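Local coordinates for protein pectate lyase 1 (Juniperus ashei, PDB 1PXZ) that cleaves pectate by calcium-dependent beta-elimination, with low activity, and is the major allergen of mountain cedar pollen, at residues H196-L201 with Q228-A233. Residues are numbered along the deposited sequence; the frame is centred on the assembly and turned at random.
Sequences HKVMLL and QRMPRA
Two neighbouring rungs of the parallel beta-helix of this polysaccharide lyase 1 enzyme meet here, and the contact holds R229, the predicted active-site residue. L200 and L201 pair with R232 and A233 as parallel strands. K197 pairs with Q228, also parallel. Between this pair and L200-R232 the register shifts by one, and the cis peptide M230-P231 lies in that irregular stretch. R232 N donates to M199 O and L201 N to R232 O, at 3.0 and 2.8 Å. M199 N bonds R229 O at 2.7 Å, in the carbonyl plane but bent to 132° at the hydrogen. In the interior of the beta-helix, P231 CB packs on M199 SD and L201 CD1. R229 CG is anti to the carbonyl carbon (chi1 -60°), and the chain runs extended to NE, carrying the guanidinium between K197 and L200. K197 CD lies over the centre of one face, 3.9 Å from R229 CZ. L200 CD1 lies over the opposite face, off-centre, 3.7 Å from R229 NH1. Nearby D173 and D177 are calcium ligands by similarity, so K197 and R229 probably lie along the site for the acidic substrate. R232 leaves the strand on the face of L200, and its NH1 bonds S256 OG. A water accepts from R229 NH1 at 2.9 Å and donates a weak bond to K197 O.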
loop_
_atom_site.group_PDB
_atom_site.type_symbol
_atom_site.label_atom_id
_atom_site.label_comp_id
_atom_site.label_asym_id
_atom_site.label_seq_id
_atom_site.Cartn_x
_atom_site.Cartn_y
_atom_site.Cartn_z
ATOM N N HIS A 196 -6.617 4.676 12.662
ATOM C CA HIS A 196 -5.917 3.863 13.661
ATOM C C HIS A 196 -5.075 2.746 13.067
ATOM O O HIS A 196 -3.852 2.795 13.157
ATOM C CB HIS A 196 -6.924 3.219 14.636
ATOM C CG HIS A 196 -7.766 4.268 15.293
ATOM N ND1 HIS A 196 -7.354 4.925 16.430
ATOM C CD2 HIS A 196 -8.973 4.781 14.969
ATOM C CE1 HIS A 196 -8.289 5.797 16.781
ATOM N NE2 HIS A 196 -9.283 5.732 15.914
ATOM N N LYS A 197 -5.698 1.721 12.487
ATOM C CA LYS A 197 -4.970 0.511 12.098
ATOM C C LYS A 197 -4.511 0.570 10.652
ATOM O O LYS A 197 -5.251 0.225 9.731
ATOM C CB LYS A 197 -5.842 -0.731 12.297
ATOM C CG LYS A 197 -6.185 -1.008 13.755
ATOM C CD LYS A 197 -7.192 -2.140 13.876
ATOM C CE LYS A 197 -7.520 -2.430 15.335
ATOM N NZ LYS A 197 -6.372 -2.149 16.243
ATOM N N VAL A 198 -3.276 1.006 10.408
ATOM C CA VAL A 198 -2.926 1.365 9.040
ATOM C C VAL A 198 -2.629 0.238 8.070
ATOM O O VAL A 198 -3.247 0.130 6.996
ATOM C CB VAL A 198 -1.710 2.317 9.116
ATOM C CG1 VAL A 198 -1.225 2.708 7.739
ATOM C CG2 VAL A 198 -2.136 3.556 9.913
ATOM N N MET A 199 -1.645 -0.619 8.352
ATOM C CA MET A 199 -1.194 -1.554 7.322
ATOM C C MET A 199 -0.843 -2.911 7.934
ATOM O O MET A 199 -0.013 -2.956 8.830
ATOM C CB MET A 199 0.007 -0.925 6.623
ATOM C CG MET A 199 0.677 -1.782 5.578
ATOM S SD MET A 199 2.181 -1.014 4.960
ATOM C CE MET A 199 1.714 0.694 4.814
ATOM N N LEU A 200 -1.492 -3.953 7.448
ATOM C CA LEU A 200 -1.353 -5.334 7.878
ATOM C C LEU A 200 -0.658 -6.103 6.759
ATOM O O LEU A 200 -1.218 -6.212 5.661
ATOM C CB LEU A 200 -2.710 -5.943 8.180
ATOM C CG LEU A 200 -2.795 -7.002 9.270
ATOM C CD1 LEU A 200 -2.051 -6.553 10.523
ATOM C CD2 LEU A 200 -4.249 -7.316 9.594
ATOM N N LEU A 201 0.549 -6.594 6.999
ATOM C CA LEU A 201 1.221 -7.426 5.997
ATOM C C LEU A 201 1.325 -8.846 6.575
ATOM O O LEU A 201 2.228 -9.148 7.361
ATOM C CB LEU A 201 2.583 -6.860 5.640
ATOM C CG LEU A 201 2.704 -5.382 5.286
ATOM C CD1 LEU A 201 4.153 -4.950 5.083
ATOM C CD2 LEU A 201 1.904 -5.062 4.025
ATOM N N GLN A 228 -1.264 3.114 14.436
ATOM C CA GLN A 228 -0.225 2.083 14.562
ATOM C C GLN A 228 -0.228 1.170 13.345
ATOM O O GLN A 228 -0.971 1.446 12.378
ATOM C CB GLN A 228 -0.484 1.314 15.856
ATOM C CG GLN A 228 -1.738 0.458 15.811
ATOM C CD GLN A 228 -2.944 1.079 16.474
ATOM O OE1 GLN A 228 -4.036 0.509 16.506
ATOM N NE2 GLN A 228 -2.811 2.266 17.044
ATOM N N ARG A 229 0.565 0.107 13.318
ATOM C CA ARG A 229 0.660 -0.817 12.195
ATOM C C ARG A 229 1.215 -0.155 10.944
ATOM O O ARG A 229 0.566 -0.068 9.890
ATOM C CB ARG A 229 -0.705 -1.401 11.846
ATOM C CG ARG A 229 -1.335 -2.180 13.003
ATOM C CD ARG A 229 -2.603 -2.867 12.510
ATOM N NE ARG A 229 -3.189 -3.720 13.544
ATOM C CZ ARG A 229 -4.219 -4.525 13.300
ATOM N NH1 ARG A 229 -4.734 -4.551 12.076
ATOM N NH2 ARG A 229 -4.691 -5.271 14.284
ATOM N N MET A 230 2.452 0.327 11.024
ATOM C CA MET A 230 3.003 1.080 9.897
ATOM C C MET A 230 4.385 0.604 9.485
ATOM O O MET A 230 5.341 1.383 9.471
ATOM C CB MET A 230 3.067 2.584 10.245
ATOM C CG MET A 230 1.643 3.135 10.449
ATOM S SD MET A 230 1.705 4.866 10.938
ATOM C CE MET A 230 1.573 4.732 12.717
ATOM N N PRO A 231 4.565 -0.648 9.113
ATOM C CA PRO A 231 3.546 -1.685 9.087
ATOM C C PRO A 231 3.491 -2.540 10.340
ATOM O O PRO A 231 4.373 -2.475 11.188
ATOM C CB PRO A 231 4.067 -2.577 7.939
ATOM C CG PRO A 231 5.545 -2.550 8.167
ATOM C CD PRO A 231 5.873 -1.150 8.622
ATOM N N ARG A 232 2.455 -3.370 10.418
ATOM C CA ARG A 232 2.452 -4.547 11.286
ATOM C C ARG A 232 2.642 -5.758 10.356
ATOM O O ARG A 232 1.805 -5.986 9.482
ATOM C CB ARG A 232 1.195 -4.710 12.129
ATOM C CG ARG A 232 1.279 -5.869 13.137
ATOM C CD ARG A 232 -0.095 -6.456 13.395
ATOM N NE ARG A 232 -0.138 -7.293 14.588
ATOM C CZ ARG A 232 0.312 -8.544 14.653
ATOM N NH1 ARG A 232 0.848 -9.142 13.594
ATOM N NH2 ARG A 232 0.236 -9.239 15.782
ATOM N N ALA A 233 3.722 -6.504 10.556
ATOM C CA ALA A 233 4.066 -7.628 9.691
ATOM C C ALA A 233 4.073 -8.983 10.394
ATOM O O ALA A 233 4.308 -9.055 11.599
ATOM C CB ALA A 233 5.466 -7.357 9.142
HETATM O O HOH W 1 -4.673 4.016 18.018
HETATM O O HOH W 2 -4.906 -2.861 9.709
#